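Long-range contacts in intestinal fatty acid binding protein (Rattus norvegicus, PDB 1ICM), which probably binds long-chain fatty acids inside a beta barrel in intestinal cells, and is captured here with myristate bound: residues 10-15 with 123-128; 34-39 with 49-54; 96-101 with 117-122. One frame throughout, in Å; residues are numbered along the deposited sequence.

Contact 1 (10-15 with 123-128)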
# COMPACT_ATOMS: atom_id res chain seq x y z
N ARG A 10 -12.94 -0.42 -4.25
CA ARG A 10 -13.56 -1.19 -3.19
C ARG A 10 -12.51 -1.82 -2.30
O ARG A 10 -11.34 -1.92 -2.71
CB ARG A 10 -14.55 -2.22 -3.67
CG ARG A 10 -13.86 -3.14 -4.67
CD ARG A 10 -14.85 -3.98 -5.49
NE ARG A 10 -14.15 -4.97 -6.31
CZ ARG A 10 -13.51 -4.76 -7.48
NH1 ARG A 10 -13.48 -3.56 -8.05
NH2 ARG A 10 -12.90 -5.74 -8.14
N ASN A 11 -12.93 -2.23 -1.11
CA ASN A 11 -12.01 -2.86 -0.16
C ASN A 11 -12.57 -4.19 0.30
O ASN A 11 -13.78 -4.43 0.20
CB ASN A 11 -11.93 -2.03 1.12
CG ASN A 11 -11.63 -0.56 0.85
OD1 ASN A 11 -10.64 -0.16 0.22
ND2 ASN A 11 -12.51 0.26 1.38
N GLU A 12 -11.68 -5.02 0.82
CA GLU A 12 -12.11 -6.29 1.36
C GLU A 12 -11.45 -6.47 2.73
O GLU A 12 -10.23 -6.33 2.81
CB GLU A 12 -11.78 -7.48 0.44
CG GLU A 12 -12.75 -7.50 -0.77
CD GLU A 12 -12.60 -8.70 -1.68
OE1 GLU A 12 -11.99 -9.71 -1.10
OE2 GLU A 12 -13.00 -8.72 -2.83
N ASN A 13 -12.28 -6.65 3.76
CA ASN A 13 -11.80 -6.82 5.13
C ASN A 13 -10.87 -5.75 5.63
O ASN A 13 -10.04 -5.99 6.51
CB ASN A 13 -11.08 -8.17 5.19
CG ASN A 13 -11.16 -8.84 6.54
OD1 ASN A 13 -12.21 -8.83 7.22
ND2 ASN A 13 -10.02 -9.43 6.91
N TYR A 14 -10.95 -4.52 5.08
CA TYR A 14 -10.05 -3.47 5.48
C TYR A 14 -10.23 -2.98 6.92
O TYR A 14 -9.28 -2.63 7.64
CB TYR A 14 -10.17 -2.38 4.38
CG TYR A 14 -9.08 -1.35 4.46
CD1 TYR A 14 -7.75 -1.73 4.66
CD2 TYR A 14 -9.34 0.02 4.35
CE1 TYR A 14 -6.70 -0.81 4.71
CE2 TYR A 14 -8.30 0.94 4.39
CZ TYR A 14 -6.98 0.56 4.58
OH TYR A 14 -5.96 1.49 4.60
N GLU A 15 -11.47 -2.91 7.38
CA GLU A 15 -11.60 -2.43 8.75
C GLU A 15 -11.02 -3.39 9.77
O GLU A 15 -10.40 -2.91 10.70
CB GLU A 15 -13.05 -2.08 9.17
CG GLU A 15 -13.55 -0.75 8.57
CD GLU A 15 -14.99 -0.47 8.87
OE1 GLU A 15 -15.47 -0.70 9.97
OE2 GLU A 15 -15.67 0.01 7.84
N GLU A 123 -5.83 -10.80 6.51
CA GLU A 123 -5.60 -10.37 5.13
C GLU A 123 -6.60 -9.26 4.78
O GLU A 123 -7.74 -9.27 5.25
CB GLU A 123 -5.96 -11.58 4.21
CG GLU A 123 -5.77 -11.37 2.69
CD GLU A 123 -6.51 -12.39 1.85
OE1 GLU A 123 -7.20 -13.30 2.26
OE2 GLU A 123 -6.32 -12.23 0.57
N ALA A 124 -6.19 -8.32 3.93
CA ALA A 124 -7.10 -7.27 3.48
C ALA A 124 -6.74 -6.95 2.04
O ALA A 124 -5.59 -7.14 1.63
CB ALA A 124 -6.91 -5.97 4.24
N LYS A 125 -7.67 -6.43 1.25
CA LYS A 125 -7.35 -6.00 -0.10
C LYS A 125 -8.00 -4.62 -0.36
O LYS A 125 -9.08 -4.28 0.19
CB LYS A 125 -8.00 -6.86 -1.16
CG LYS A 125 -7.80 -8.34 -0.97
CD LYS A 125 -7.74 -8.97 -2.35
CE LYS A 125 -8.34 -10.36 -2.39
NZ LYS A 125 -7.76 -11.30 -1.43
N ARG A 126 -7.31 -3.88 -1.22
CA ARG A 126 -7.78 -2.59 -1.74
C ARG A 126 -7.71 -2.74 -3.26
O ARG A 126 -6.64 -3.03 -3.77
CB ARG A 126 -6.97 -1.40 -1.28
CG ARG A 126 -7.05 -1.32 0.25
CD ARG A 126 -6.91 0.10 0.79
NE ARG A 126 -8.18 0.82 0.66
CZ ARG A 126 -8.19 2.12 0.90
NH1 ARG A 126 -7.02 2.70 1.26
NH2 ARG A 126 -9.33 2.79 0.82
N ILE A 127 -8.83 -2.58 -3.96
CA ILE A 127 -8.81 -2.70 -5.43
C ILE A 127 -9.01 -1.34 -6.12
O ILE A 127 -9.95 -0.61 -5.79
CB ILE A 127 -9.88 -3.74 -5.76
CG1 ILE A 127 -9.50 -5.07 -5.09
CG2 ILE A 127 -10.05 -3.85 -7.29
CD1 ILE A 127 -10.63 -6.08 -4.99
N PHE A 128 -8.16 -0.97 -7.08
CA PHE A 128 -8.23 0.32 -7.76
C PHE A 128 -8.63 0.21 -9.22
O PHE A 128 -8.32 -0.84 -9.82
CB PHE A 128 -6.81 0.90 -7.81
CG PHE A 128 -6.19 1.08 -6.43
CD1 PHE A 128 -5.79 -0.01 -5.64
CD2 PHE A 128 -6.01 2.35 -5.89
CE1 PHE A 128 -5.23 0.16 -4.36
CE2 PHE A 128 -5.46 2.56 -4.61
CZ PHE A 128 -5.07 1.45 -3.85
O HOH W 1 -12.43 3.09 -0.15
O HOH W 2 -4.23 1.60 2.16
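Asn11 and Arg126 face each other as a non-hydrogen-bonded pair where strand 4-12 runs antiparallel to strand 122-130, the first and last strands of the fatty-acid binding protein beta barrel. The tight part lies on their side of the sheet. Arg126 NE donates to Asn11 OD1 at 2.7 Å, in the plane of the guanidinium but from above that of the amide; NH2 adds a weak second bond. The Tyr14 ring covers one guanidinium face, the planes 16° apart and CE2 3.7 Å from Arg126 CZ. Arg126 CD itself lies over the ring, 3.9 Å from the Tyr14 centroid, as a CH-pi contact, and the bend beyond it (chi3 80°) turns NE and the guanidinium along the ring. With an alanine here instead of Arg126, Asp34 would probably lose its salt-bridge mate, Asn11 OD1 its donor and Tyr14 this cover.

The other side is looser and more solvent-facing. Arg10, whose NH1 pairs with Glu112, lays its guanidinium against Ile127 CG2. Glu12 OE1 stays 4.5 Å from Lys125 NZ, which bridges instead to Glu123 OE2 at 2.6 Å. Beyond the last bridged pair, Asn13 ND2 reaches Glu123 O at 2.8 Å, its N-H aimed almost straight (177°).

Contact 2 (34-39 with 49-54)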
# COMPACT_ATOMS: atom_id res chain seq x y z
N ASP A 34 -11.00 6.94 2.30
CA ASP A 34 -9.93 7.91 2.16
C ASP A 34 -9.68 8.55 0.77
O ASP A 34 -8.81 9.42 0.70
CB ASP A 34 -8.64 7.28 2.70
CG ASP A 34 -8.11 6.12 1.90
OD1 ASP A 34 -8.89 5.68 0.95
OD2 ASP A 34 -7.01 5.63 2.13
N ASN A 35 -10.47 8.10 -0.21
CA ASN A 35 -10.35 8.62 -1.60
C ASN A 35 -8.92 8.49 -2.10
O ASN A 35 -8.44 9.36 -2.80
CB ASN A 35 -10.79 10.09 -1.81
CG ASN A 35 -12.29 10.21 -1.57
OD1 ASN A 35 -13.09 9.62 -2.31
ND2 ASN A 35 -12.65 10.95 -0.51
N LEU A 36 -8.24 7.41 -1.74
CA LEU A 36 -6.83 7.28 -2.16
C LEU A 36 -6.71 7.12 -3.69
O LEU A 36 -7.44 6.38 -4.33
CB LEU A 36 -6.30 6.00 -1.46
CG LEU A 36 -4.87 5.64 -1.79
CD1 LEU A 36 -3.86 6.72 -1.38
CD2 LEU A 36 -4.58 4.24 -1.18
N LYS A 37 -5.72 7.83 -4.19
CA LYS A 37 -5.36 7.86 -5.59
C LYS A 37 -3.84 7.73 -5.65
O LYS A 37 -3.06 8.35 -4.90
CB LYS A 37 -5.76 9.24 -6.07
CG LYS A 37 -5.31 9.58 -7.48
CD LYS A 37 -6.15 10.74 -7.98
CE LYS A 37 -5.32 11.82 -8.66
NZ LYS A 37 -6.12 12.81 -9.39
N LEU A 38 -3.40 6.87 -6.59
CA LEU A 38 -1.96 6.68 -6.73
C LEU A 38 -1.56 6.97 -8.18
O LEU A 38 -2.23 6.54 -9.14
CB LEU A 38 -1.64 5.17 -6.54
CG LEU A 38 -2.00 4.58 -5.17
CD1 LEU A 38 -1.74 3.08 -5.19
CD2 LEU A 38 -1.09 5.23 -4.13
N THR A 39 -0.44 7.69 -8.32
CA THR A 39 0.05 7.99 -9.66
C THR A 39 1.41 7.30 -9.68
O THR A 39 2.30 7.68 -8.93
CB THR A 39 0.14 9.50 -9.96
OG1 THR A 39 -1.17 10.05 -9.96
CG2 THR A 39 0.80 9.74 -11.31
N VAL A 49 5.81 6.87 -6.62
CA VAL A 49 4.40 6.71 -6.33
C VAL A 49 3.92 7.98 -5.62
O VAL A 49 4.39 8.36 -4.55
CB VAL A 49 4.02 5.53 -5.45
CG1 VAL A 49 2.50 5.40 -5.32
CG2 VAL A 49 4.60 4.21 -5.96
N LYS A 50 3.00 8.65 -6.27
CA LYS A 50 2.46 9.86 -5.68
C LYS A 50 1.18 9.39 -5.05
O LYS A 50 0.26 8.92 -5.72
CB LYS A 50 2.14 10.87 -6.75
CG LYS A 50 3.39 11.67 -7.03
CD LYS A 50 3.32 12.37 -8.36
CE LYS A 50 4.58 13.18 -8.53
NZ LYS A 50 4.81 14.02 -7.35
N GLU A 51 1.17 9.51 -3.73
CA GLU A 51 0.03 9.08 -2.98
C GLU A 51 -0.78 10.31 -2.60
O GLU A 51 -0.20 11.27 -2.05
CB GLU A 51 0.60 8.34 -1.74
CG GLU A 51 -0.46 7.90 -0.72
CD GLU A 51 0.18 7.26 0.48
OE1 GLU A 51 1.16 6.52 0.42
OE2 GLU A 51 -0.40 7.59 1.61
N SER A 52 -2.07 10.25 -2.88
CA SER A 52 -2.92 11.39 -2.55
C SER A 52 -4.19 10.87 -1.91
O SER A 52 -4.87 9.97 -2.44
CB SER A 52 -3.21 12.16 -3.84
OG SER A 52 -4.11 13.22 -3.63
N SER A 53 -4.51 11.43 -0.73
CA SER A 53 -5.72 10.95 -0.06
C SER A 53 -6.30 12.06 0.81
O SER A 53 -5.69 13.13 0.88
CB SER A 53 -5.45 9.75 0.85
OG SER A 53 -4.66 10.16 1.96
N ASN A 54 -7.41 11.75 1.49
CA ASN A 54 -8.01 12.75 2.38
C ASN A 54 -7.04 13.12 3.49
O ASN A 54 -7.12 14.22 4.04
CB ASN A 54 -9.35 12.37 2.99
CG ASN A 54 -10.50 12.23 2.04
OD1 ASN A 54 -10.52 12.88 0.99
ND2 ASN A 54 -11.46 11.37 2.38
O HOH W 3 -1.78 10.81 -7.06
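Lys37 and Ser52 exchange two backbone hydrogen bonds, N to O each way at 2.9 Å, and Thr39 and Lys50 form a second such pair, which defines the antiparallel beta hairpin of strands 37-43 and 46-52. Leu38 and Glu51 form the non-hydrogen-bonded pair between them. The pairing outlasts the strands: Asn54 N donates to Asp34 O at 2.8 Å, bridging the loop residues before one strand and after the other. Near it Asn35 ND2 gives a longer bond to Asn54 OD1, 3.2 Å, with a straight N-H but meeting the oxygen nearly side-on (C=O...N angle 95°) between amide planes turned 70° apart. Asp34, the outside partner of Arg126, is also fixed by an Asx turn, OD1 accepting from Leu36 N from above the carboxylate plane. A water spans Thr39 OG1 and Lys50 O, while the carboxylate of Glu51 is held by Tyr70 and Arg56.

Apolar atoms meet on the side of the sheet that carries Leu38 and Glu51. Leu36 swings its CG away from the backbone N (chi1 178°), and CD1 then crosses to Glu51 CG at 3.7 Å and comes near Ser53 CB. Leu38 fills the next place along, and Val49 beside it also touches the bound myristate, which identifies this side as the interior of the barrel. On the opposite side Thr39 and Lys50 meet through their CB atoms, 4.0 Å apart. The closest apolar contact between the leucine and valine side chains is Leu38 CD2 to Val49 CG1, 3.8 Å.

Contact 3 (96-101 with 117-122)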
# COMPACT_ATOMS: atom_id res chain seq x y z
N VAL A 96 8.73 -0.78 12.64
CA VAL A 96 9.90 -0.57 13.44
C VAL A 96 9.61 -0.62 14.93
O VAL A 96 10.53 -0.88 15.68
CB VAL A 96 10.45 0.80 13.10
CG1 VAL A 96 11.63 1.21 13.97
CG2 VAL A 96 10.79 0.82 11.61
N ASP A 97 8.37 -0.36 15.36
CA ASP A 97 8.10 -0.37 16.79
C ASP A 97 8.15 -1.76 17.43
O ASP A 97 8.92 -2.02 18.36
CB ASP A 97 6.75 0.31 17.11
CG ASP A 97 5.57 -0.21 16.34
OD1 ASP A 97 5.65 -1.09 15.51
OD2 ASP A 97 4.43 0.39 16.66
N ASN A 98 7.28 -2.62 16.91
CA ASN A 98 7.06 -3.98 17.34
C ASN A 98 7.77 -5.08 16.56
O ASN A 98 7.66 -6.25 16.96
CB ASN A 98 5.57 -4.22 17.68
CG ASN A 98 4.68 -4.35 16.46
OD1 ASN A 98 3.43 -4.31 16.52
ND2 ASN A 98 5.33 -4.55 15.32
N GLY A 99 8.47 -4.74 15.46
CA GLY A 99 9.18 -5.73 14.68
C GLY A 99 8.35 -6.77 13.95
O GLY A 99 8.83 -7.76 13.41
N LYS A 100 7.06 -6.58 13.90
CA LYS A 100 6.17 -7.52 13.25
C LYS A 100 6.19 -7.35 11.74
O LYS A 100 6.43 -6.27 11.24
CB LYS A 100 4.78 -7.54 13.88
CG LYS A 100 4.92 -8.23 15.24
CD LYS A 100 3.82 -7.96 16.26
CE LYS A 100 3.91 -8.88 17.47
NZ LYS A 100 3.65 -10.28 17.11
N GLU A 101 5.98 -8.45 11.04
CA GLU A 101 6.03 -8.46 9.58
C GLU A 101 4.71 -8.13 8.92
O GLU A 101 3.61 -8.58 9.29
CB GLU A 101 6.53 -9.87 9.15
CG GLU A 101 6.43 -10.19 7.66
CD GLU A 101 6.56 -11.66 7.37
OE1 GLU A 101 5.47 -12.34 7.69
OE2 GLU A 101 7.58 -12.15 6.91
N TYR A 117 -2.74 -7.07 1.47
CA TYR A 117 -1.85 -6.98 2.62
C TYR A 117 -2.13 -8.15 3.59
O TYR A 117 -3.26 -8.64 3.74
CB TYR A 117 -2.11 -5.72 3.50
CG TYR A 117 -2.35 -4.38 2.82
CD1 TYR A 117 -1.36 -3.83 1.98
CD2 TYR A 117 -3.51 -3.64 3.03
CE1 TYR A 117 -1.55 -2.59 1.36
CE2 TYR A 117 -3.70 -2.39 2.43
CZ TYR A 117 -2.73 -1.87 1.57
OH TYR A 117 -2.90 -0.66 0.95
N THR A 118 -1.11 -8.52 4.34
CA THR A 118 -1.30 -9.51 5.40
C THR A 118 -0.52 -9.01 6.63
O THR A 118 0.60 -8.50 6.55
CB THR A 118 -0.82 -10.96 5.11
OG1 THR A 118 0.55 -10.91 4.76
CG2 THR A 118 -1.62 -11.60 3.97
N TYR A 119 -1.15 -9.22 7.78
CA TYR A 119 -0.54 -8.82 9.04
C TYR A 119 -1.14 -9.65 10.18
O TYR A 119 -2.38 -9.71 10.32
CB TYR A 119 -0.79 -7.32 9.32
CG TYR A 119 -0.25 -6.85 10.65
CD1 TYR A 119 1.11 -6.59 10.83
CD2 TYR A 119 -1.12 -6.56 11.69
CE1 TYR A 119 1.69 -6.11 12.00
CE2 TYR A 119 -0.57 -6.06 12.87
CZ TYR A 119 0.81 -5.87 13.05
OH TYR A 119 1.31 -5.36 14.23
N GLU A 120 -0.26 -10.34 10.92
CA GLU A 120 -0.62 -11.14 12.07
C GLU A 120 -1.76 -12.05 11.82
O GLU A 120 -2.65 -12.16 12.64
CB GLU A 120 -0.97 -10.24 13.25
CG GLU A 120 0.26 -9.54 13.81
CD GLU A 120 1.18 -10.56 14.43
OE1 GLU A 120 0.68 -11.03 15.56
OE2 GLU A 120 2.24 -10.90 13.95
N GLY A 121 -1.78 -12.68 10.65
CA GLY A 121 -2.89 -13.59 10.38
C GLY A 121 -4.16 -13.02 9.77
O GLY A 121 -5.14 -13.76 9.57
N VAL A 122 -4.15 -11.71 9.43
CA VAL A 122 -5.34 -11.13 8.82
C VAL A 122 -4.91 -10.59 7.45
O VAL A 122 -3.81 -10.03 7.29
CB VAL A 122 -5.80 -9.91 9.64
CG1 VAL A 122 -7.08 -9.34 9.04
CG2 VAL A 122 -6.09 -10.40 11.06
O HOH W 4 2.74 -10.40 10.63
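Lys100 and Glu120 bring together the loop between strands 88-95 and 101-109 and the beta turn that links strands 112-119 and 122-130, a surface contact of the barrel between two strand connections.

The charged interaction is a loose salt bridge. The side chains cross at about a right angle, with Lys100 NZ 3.4 Å from Glu120 OE1 and 3.5 Å from Glu120 OE2. NZ is thus nearly equidistant from the two oxygens, and at this length the one bond assigned, to OE1, is weak.

The packing is carried by Tyr119. A chi1 of 177° turns its ring away from the backbone N and extends it toward the loop, where CE1 lies 3.9 Å from Lys100 CB and CD1 lies 3.5 Å from Glu101 O. Both partners approach the ring obliquely. Helix 14-21 also packs on the tyrosine through Phe17, Lys20 and Met21, contributing to its burial.

Within the turn, of type I' from Tyr119 to Val122, the two end residues exchange N-to-O bonds of 2.8 Å, and at its third position Gly121 has a conformation in which a side chain would collide with the carbonyl O of Glu120.

Solvent makes one further link: a water accepts from Glu120 N at 3.0 Å and lies beside Glu101 O, though that approach is too short to be trusted. Finally, Glu120 bends at chi2 to direct its carboxylate, while its chi1 (-71°) places CG over the centre of the Tyr119 ring, 3.6 Å above the plane.

Overall arrangement
From the N terminus, strand 4-12 leads into contact 1, whose partner is nearly at the other end of the chain; it closes a loop of more than a hundred residues and joins first strand to last. Contacts 2 and 3 both nest inside that loop and follow one another in series, without crossing. Contact 2 closes the short hairpin of strands 37-43 and 46-52; contact 3 links two later strand connections, on the other side of the chain's centre. Contact 1 touches both: a salt bridge joins it to contact 2, where Phe128 also packs on Leu36 and Leu38, while Ala124 O probably accepts a hydrogen bond from Tyr117 N. Contacts 2 and 3 remain about 6 Å apart at their nearest atoms.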